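Side-chain contacts in triacylglycerol lipase (Yarrowia lipolytica, PDB 3O0D), which probably hydrolyses the ester bonds of triacylglycerols as an extracellular, glycosylated lipase of the alpha/beta-hydrolase fold: residues F171-K176 with A195-W200; L175-H180 with D202-G207. One frame throughout, in Å; residues are numbered along the deposited sequence.

Interaction 1 of 2, residues F171-K176 with A195-W200; sequences FGINLK and AGFANW. With NAG (2-acetamido-2-deoxy-beta-D-glucopyranose), chain H.
Ile173 meets two aromatic rings at once, using a different methyl for each. Its CD1 approaches Phe197 at the far end of the ring, 3.6 Å from CZ, while its CG2 comes to the six-membered half of the Trp200 indole, 3.4 Å from CH2. Both methyls reach their rings obliquely. The beta-branch makes this division possible: with CG2 anti to the backbone N and CG1 turned beside it (chi1 -71°), the two arms diverge, and an extended chi2 of 161° carries CD1 on to the phenyl ring. Trp200 and Phe197 lie three residues apart, nearly one helical turn, and both rings swing out alike, CG anti to N, each bringing its outer end closer to Ile173 than its CB bond alone would suggest. Long, flat side chains suit this place, because the backbones stay well apart: the nearest CA atoms, those of Ile173 and Trp200, are 10.4 Å from each other. The contact joins helix 163-177, which in this alpha/beta-hydrolase fold leads out of the probable nucleophile elbow around Ser162, to helix 195-206, which comes after the next strand, 183-187. Val201 of the latter helix also packs on Ile173. On the side of helix 163-177 turned from the aromatic pair, Leu175 CD2 lies 3.6 Å from O7 of the attached N-acetylglucosamine, and Phe171 packs on Thr136 and Leu144 of helix 127-150. Phe197 also touches Cys123, a half-cystine of the Cys120-Cys123 disulfide.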
# COMPACT_ATOMS: atom_id res chain seq x y z
N PHE A 171 -0.25 7.93 -3.67
CA PHE A 171 0.79 8.29 -4.62
C PHE A 171 0.41 7.60 -5.96
O PHE A 171 0.63 8.21 -7.07
CB PHE A 171 2.19 7.85 -4.15
CG PHE A 171 3.26 8.60 -4.79
CD1 PHE A 171 3.93 9.61 -4.09
CD2 PHE A 171 3.56 8.40 -6.16
CE1 PHE A 171 4.94 10.39 -4.68
CE2 PHE A 171 4.52 9.16 -6.77
CZ PHE A 171 5.24 10.20 -6.03
N GLY A 172 -0.12 6.37 -5.91
CA GLY A 172 -0.57 5.75 -7.17
C GLY A 172 -1.71 6.49 -7.87
O GLY A 172 -1.76 6.66 -9.12
N ILE A 173 -2.59 7.05 -7.07
CA ILE A 173 -3.70 7.85 -7.58
C ILE A 173 -3.11 9.11 -8.22
O ILE A 173 -3.55 9.46 -9.36
CB ILE A 173 -4.73 8.18 -6.52
CG1 ILE A 173 -5.52 6.89 -6.15
CG2 ILE A 173 -5.81 9.18 -7.10
CD1 ILE A 173 -6.20 7.05 -4.81
N ASN A 174 -2.16 9.76 -7.57
CA ASN A 174 -1.40 10.95 -8.13
C ASN A 174 -0.85 10.58 -9.54
O ASN A 174 -1.15 11.23 -10.52
CB ASN A 174 -0.27 11.37 -7.19
CG ASN A 174 0.88 11.93 -7.88
OD1 ASN A 174 2.08 11.43 -7.86
ND2 ASN A 174 0.59 13.03 -8.59
N LEU A 175 -0.10 9.48 -9.61
CA LEU A 175 0.56 9.09 -10.88
C LEU A 175 -0.51 8.79 -11.96
O LEU A 175 -0.33 9.15 -13.14
CB LEU A 175 1.41 7.84 -10.65
CG LEU A 175 2.70 8.16 -9.93
CD1 LEU A 175 3.46 6.79 -9.52
CD2 LEU A 175 3.70 9.06 -10.70
N LYS A 176 -1.58 8.12 -11.58
CA LYS A 176 -2.62 7.70 -12.48
C LYS A 176 -3.45 8.90 -13.04
O LYS A 176 -3.62 9.03 -14.23
CB LYS A 176 -3.52 6.72 -11.75
CG LYS A 176 -4.82 6.42 -12.42
CD LYS A 176 -4.68 5.41 -13.48
CE LYS A 176 -5.43 4.15 -13.07
NZ LYS A 176 -5.40 3.18 -14.19
N ALA A 195 -16.83 7.49 1.18
CA ALA A 195 -17.50 6.72 0.12
C ALA A 195 -17.29 7.39 -1.24
O ALA A 195 -17.01 6.73 -2.23
CB ALA A 195 -18.99 6.49 0.43
N GLY A 196 -17.39 8.72 -1.30
CA GLY A 196 -16.99 9.40 -2.52
C GLY A 196 -15.62 9.02 -3.04
O GLY A 196 -15.52 8.65 -4.21
N PHE A 197 -14.57 9.12 -2.20
CA PHE A 197 -13.21 8.78 -2.57
C PHE A 197 -13.16 7.28 -2.98
O PHE A 197 -12.64 6.94 -4.05
CB PHE A 197 -12.30 9.04 -1.39
CG PHE A 197 -10.88 8.55 -1.58
CD1 PHE A 197 -9.97 9.23 -2.35
CD2 PHE A 197 -10.51 7.32 -1.01
CE1 PHE A 197 -8.67 8.76 -2.50
CE2 PHE A 197 -9.17 6.79 -1.14
CZ PHE A 197 -8.27 7.49 -1.86
N ALA A 198 -13.74 6.42 -2.16
CA ALA A 198 -13.60 4.95 -2.42
C ALA A 198 -14.22 4.61 -3.79
O ALA A 198 -13.65 3.85 -4.56
CB ALA A 198 -14.31 4.20 -1.31
N ASN A 199 -15.41 5.14 -4.09
CA ASN A 199 -16.07 4.80 -5.33
C ASN A 199 -15.38 5.41 -6.53
O ASN A 199 -15.34 4.78 -7.62
CB ASN A 199 -17.55 5.17 -5.26
CG ASN A 199 -18.31 4.31 -4.26
OD1 ASN A 199 -19.11 4.82 -3.46
ND2 ASN A 199 -18.10 2.98 -4.30
N TRP A 200 -14.76 6.58 -6.33
CA TRP A 200 -14.07 7.24 -7.37
C TRP A 200 -12.79 6.46 -7.71
O TRP A 200 -12.49 6.22 -8.91
CB TRP A 200 -13.81 8.68 -6.97
CG TRP A 200 -12.83 9.41 -7.92
CD1 TRP A 200 -13.15 9.93 -9.16
CD2 TRP A 200 -11.48 9.71 -7.71
NE1 TRP A 200 -12.07 10.52 -9.71
CE2 TRP A 200 -11.02 10.39 -8.86
CE3 TRP A 200 -10.58 9.47 -6.67
CZ2 TRP A 200 -9.70 10.86 -8.97
CZ3 TRP A 200 -9.28 9.92 -6.79
CH2 TRP A 200 -8.84 10.59 -7.94
C1 NAG H . 3.08 15.57 -11.47
C2 NAG H . 3.78 14.24 -11.82
C3 NAG H . 4.33 14.36 -13.24
C4 NAG H . 3.23 14.75 -14.22
C5 NAG H . 2.68 16.08 -13.74
C6 NAG H . 1.68 16.79 -14.66
C7 NAG H . 4.81 13.03 -9.95
C8 NAG H . 6.05 12.77 -9.14
N2 NAG H . 4.90 13.93 -10.94
O3 NAG H . 4.92 13.09 -13.59
O4 NAG H . 3.82 14.99 -15.51
O5 NAG H . 2.11 15.84 -12.44
O6 NAG H . 0.76 15.85 -15.10
O7 NAG H . 3.76 12.47 -9.69

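Interaction 2 of 2, residues L175-H180 with D202-G207; sequences LKVNGH and DKLFFG. With NAG (2-acetamido-2-deoxy-beta-D-glucopyranose), chain H.
A partly buried, largely apolar contact links the C-terminal turns of helices 163-177 and 195-206, with Lys176 laid along Leu204 and Phe205. The lysine serves here through its methylenes: CG sits 3.7 Å from Leu204 CG, and CE rides over one face of the Phe205 ring in a CH-pi contact, 4.0 Å from the ring centroid to CE and displaced toward the rim. Bends at chi2 (82°) and chi3 (113°) steer the chain past leucine and phenylalanine, running opposite to both. A lysine fits such a margin because its aliphatic stem can pack on apolar neighbours while its tip carries charge. Leu204, whose CB points toward the other helix and whose CG is anti to its backbone N (chi1 -179°), also receives Val177, whose CG1 lies 4.1 Å from Leu204 CD1; the two side chains cross at about a right angle. Beyond Val177 helix 163-177 ends in a Schellman motif, with a 2.8 Å bond from His180 N to Leu175 O and a weak one from Gly179 N to Lys176 O. Gly179 takes the C-prime position with positive phi, where a side chain would collide with the preceding carbonyl oxygen. The turn brings His180 to the attached N-acetylglucosamine: NE2 donates to sugar O3 over 2.9 Å, the acceptor lying in the plane of the imidazole at its edge. Asp145 OD1 is also hydrogen-bonded to this sugar. On the other helix, Phe205 reaches Leu222 of strand 222-227.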
# COMPACT_ATOMS: atom_id res chain seq x y z
N LEU A 175 -0.10 9.48 -9.61
CA LEU A 175 0.56 9.09 -10.88
C LEU A 175 -0.51 8.79 -11.96
O LEU A 175 -0.33 9.15 -13.14
CB LEU A 175 1.41 7.84 -10.65
CG LEU A 175 2.70 8.16 -9.93
CD1 LEU A 175 3.46 6.79 -9.52
CD2 LEU A 175 3.70 9.06 -10.70
N LYS A 176 -1.58 8.12 -11.58
CA LYS A 176 -2.62 7.70 -12.48
C LYS A 176 -3.45 8.90 -13.04
O LYS A 176 -3.62 9.03 -14.23
CB LYS A 176 -3.52 6.72 -11.75
CG LYS A 176 -4.82 6.42 -12.42
CD LYS A 176 -4.68 5.41 -13.48
CE LYS A 176 -5.43 4.15 -13.07
NZ LYS A 176 -5.40 3.18 -14.19
N VAL A 177 -3.87 9.82 -12.20
CA VAL A 177 -4.51 11.00 -12.74
C VAL A 177 -3.54 11.92 -13.51
O VAL A 177 -3.98 12.72 -14.29
CB VAL A 177 -5.32 11.85 -11.69
CG1 VAL A 177 -6.35 11.08 -11.03
CG2 VAL A 177 -4.46 12.51 -10.80
N ASN A 178 -2.25 11.79 -13.28
CA ASN A 178 -1.26 12.62 -13.98
C ASN A 178 -0.62 11.95 -15.20
O ASN A 178 0.48 12.32 -15.60
CB ASN A 178 -0.20 13.19 -13.07
CG ASN A 178 -0.79 14.27 -12.14
OD1 ASN A 178 -0.83 14.14 -10.89
ND2 ASN A 178 -1.30 15.34 -12.77
N GLY A 179 -1.34 10.94 -15.71
CA GLY A 179 -1.02 10.38 -17.04
C GLY A 179 -0.14 9.15 -17.06
O GLY A 179 0.37 8.75 -18.13
N HIS A 180 0.16 8.63 -15.88
CA HIS A 180 0.98 7.42 -15.85
C HIS A 180 0.04 6.22 -15.59
O HIS A 180 -1.19 6.37 -15.39
CB HIS A 180 2.05 7.53 -14.73
CG HIS A 180 2.94 8.72 -14.87
ND1 HIS A 180 4.07 8.70 -15.65
CD2 HIS A 180 2.86 9.98 -14.35
CE1 HIS A 180 4.70 9.86 -15.55
NE2 HIS A 180 3.98 10.67 -14.78
N ASP A 202 -12.43 3.28 -7.28
CA ASP A 202 -12.85 2.03 -7.97
C ASP A 202 -13.09 2.38 -9.47
O ASP A 202 -12.72 1.66 -10.36
CB ASP A 202 -14.12 1.45 -7.38
CG ASP A 202 -13.90 0.62 -6.12
OD1 ASP A 202 -12.69 0.46 -5.73
OD2 ASP A 202 -14.91 0.18 -5.48
N LYS A 203 -13.76 3.52 -9.74
CA LYS A 203 -13.94 3.87 -11.15
C LYS A 203 -12.62 4.09 -11.85
O LYS A 203 -12.46 3.69 -13.00
CB LYS A 203 -14.80 5.16 -11.24
CG LYS A 203 -16.21 4.93 -10.82
CD LYS A 203 -17.10 6.22 -11.03
CE LYS A 203 -18.11 6.36 -9.90
NZ LYS A 203 -19.38 7.21 -10.14
N LEU A 204 -11.66 4.73 -11.17
CA LEU A 204 -10.41 5.13 -11.71
C LEU A 204 -9.64 3.85 -12.05
O LEU A 204 -9.07 3.71 -13.14
CB LEU A 204 -9.63 6.04 -10.76
CG LEU A 204 -8.27 6.62 -11.10
CD1 LEU A 204 -8.34 7.70 -12.24
CD2 LEU A 204 -7.64 7.26 -9.91
N PHE A 205 -9.62 2.90 -11.11
CA PHE A 205 -8.76 1.73 -11.36
C PHE A 205 -9.43 0.55 -11.98
O PHE A 205 -8.72 -0.25 -12.62
CB PHE A 205 -8.08 1.23 -10.02
CG PHE A 205 -6.87 2.02 -9.66
CD1 PHE A 205 -5.60 1.65 -10.14
CD2 PHE A 205 -6.95 3.15 -8.87
CE1 PHE A 205 -4.47 2.38 -9.84
CE2 PHE A 205 -5.85 3.85 -8.54
CZ PHE A 205 -4.57 3.49 -9.00
N PHE A 206 -10.71 0.36 -11.73
CA PHE A 206 -11.40 -0.86 -12.19
C PHE A 206 -12.44 -0.53 -13.24
O PHE A 206 -13.09 -1.42 -13.82
CB PHE A 206 -12.06 -1.58 -11.01
CG PHE A 206 -11.05 -1.97 -9.93
CD1 PHE A 206 -10.05 -2.93 -10.18
CD2 PHE A 206 -11.13 -1.45 -8.69
CE1 PHE A 206 -9.15 -3.25 -9.15
CE2 PHE A 206 -10.20 -1.74 -7.68
CZ PHE A 206 -9.21 -2.65 -7.92
N GLY A 207 -12.64 0.76 -13.43
CA GLY A 207 -13.52 1.26 -14.47
C GLY A 207 -15.03 1.34 -14.18
O GLY A 207 -15.77 1.78 -15.06
C1 NAG H . 3.08 15.57 -11.47
C2 NAG H . 3.78 14.24 -11.82
C3 NAG H . 4.33 14.36 -13.24
C4 NAG H . 3.23 14.75 -14.22
C5 NAG H . 2.68 16.08 -13.74
C6 NAG H . 1.68 16.79 -14.66
C7 NAG H . 4.81 13.03 -9.95
C8 NAG H . 6.05 12.77 -9.14
N2 NAG H . 4.90 13.93 -10.94
O3 NAG H . 4.92 13.09 -13.59
O4 NAG H . 3.82 14.99 -15.51
O5 NAG H . 2.11 15.84 -12.44
O6 NAG H . 0.76 15.85 -15.10
O7 NAG H . 3.76 12.47 -9.69

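The two contacts are successive parts of one interface between helix 163-177 and helix 195-206, their centres about 7 Å apart. Along the chain the first helix supplies 171-176 and then 175-180, sharing Leu175 and Lys176; strand 183-187 of the central sheet follows, and the second helix supplies 195-200 and then 202-207. Interaction 1 is the buried part, and interaction 2 continues it toward the helix ends and a more exposed margin. They touch directly: Ile173 CG1 lies 3.9 Å from Phe205 CE2. In both, the sugar is met from the 171-180 side, so helix 163-177 and the turn after it lie between helix 195-206 and the glycan.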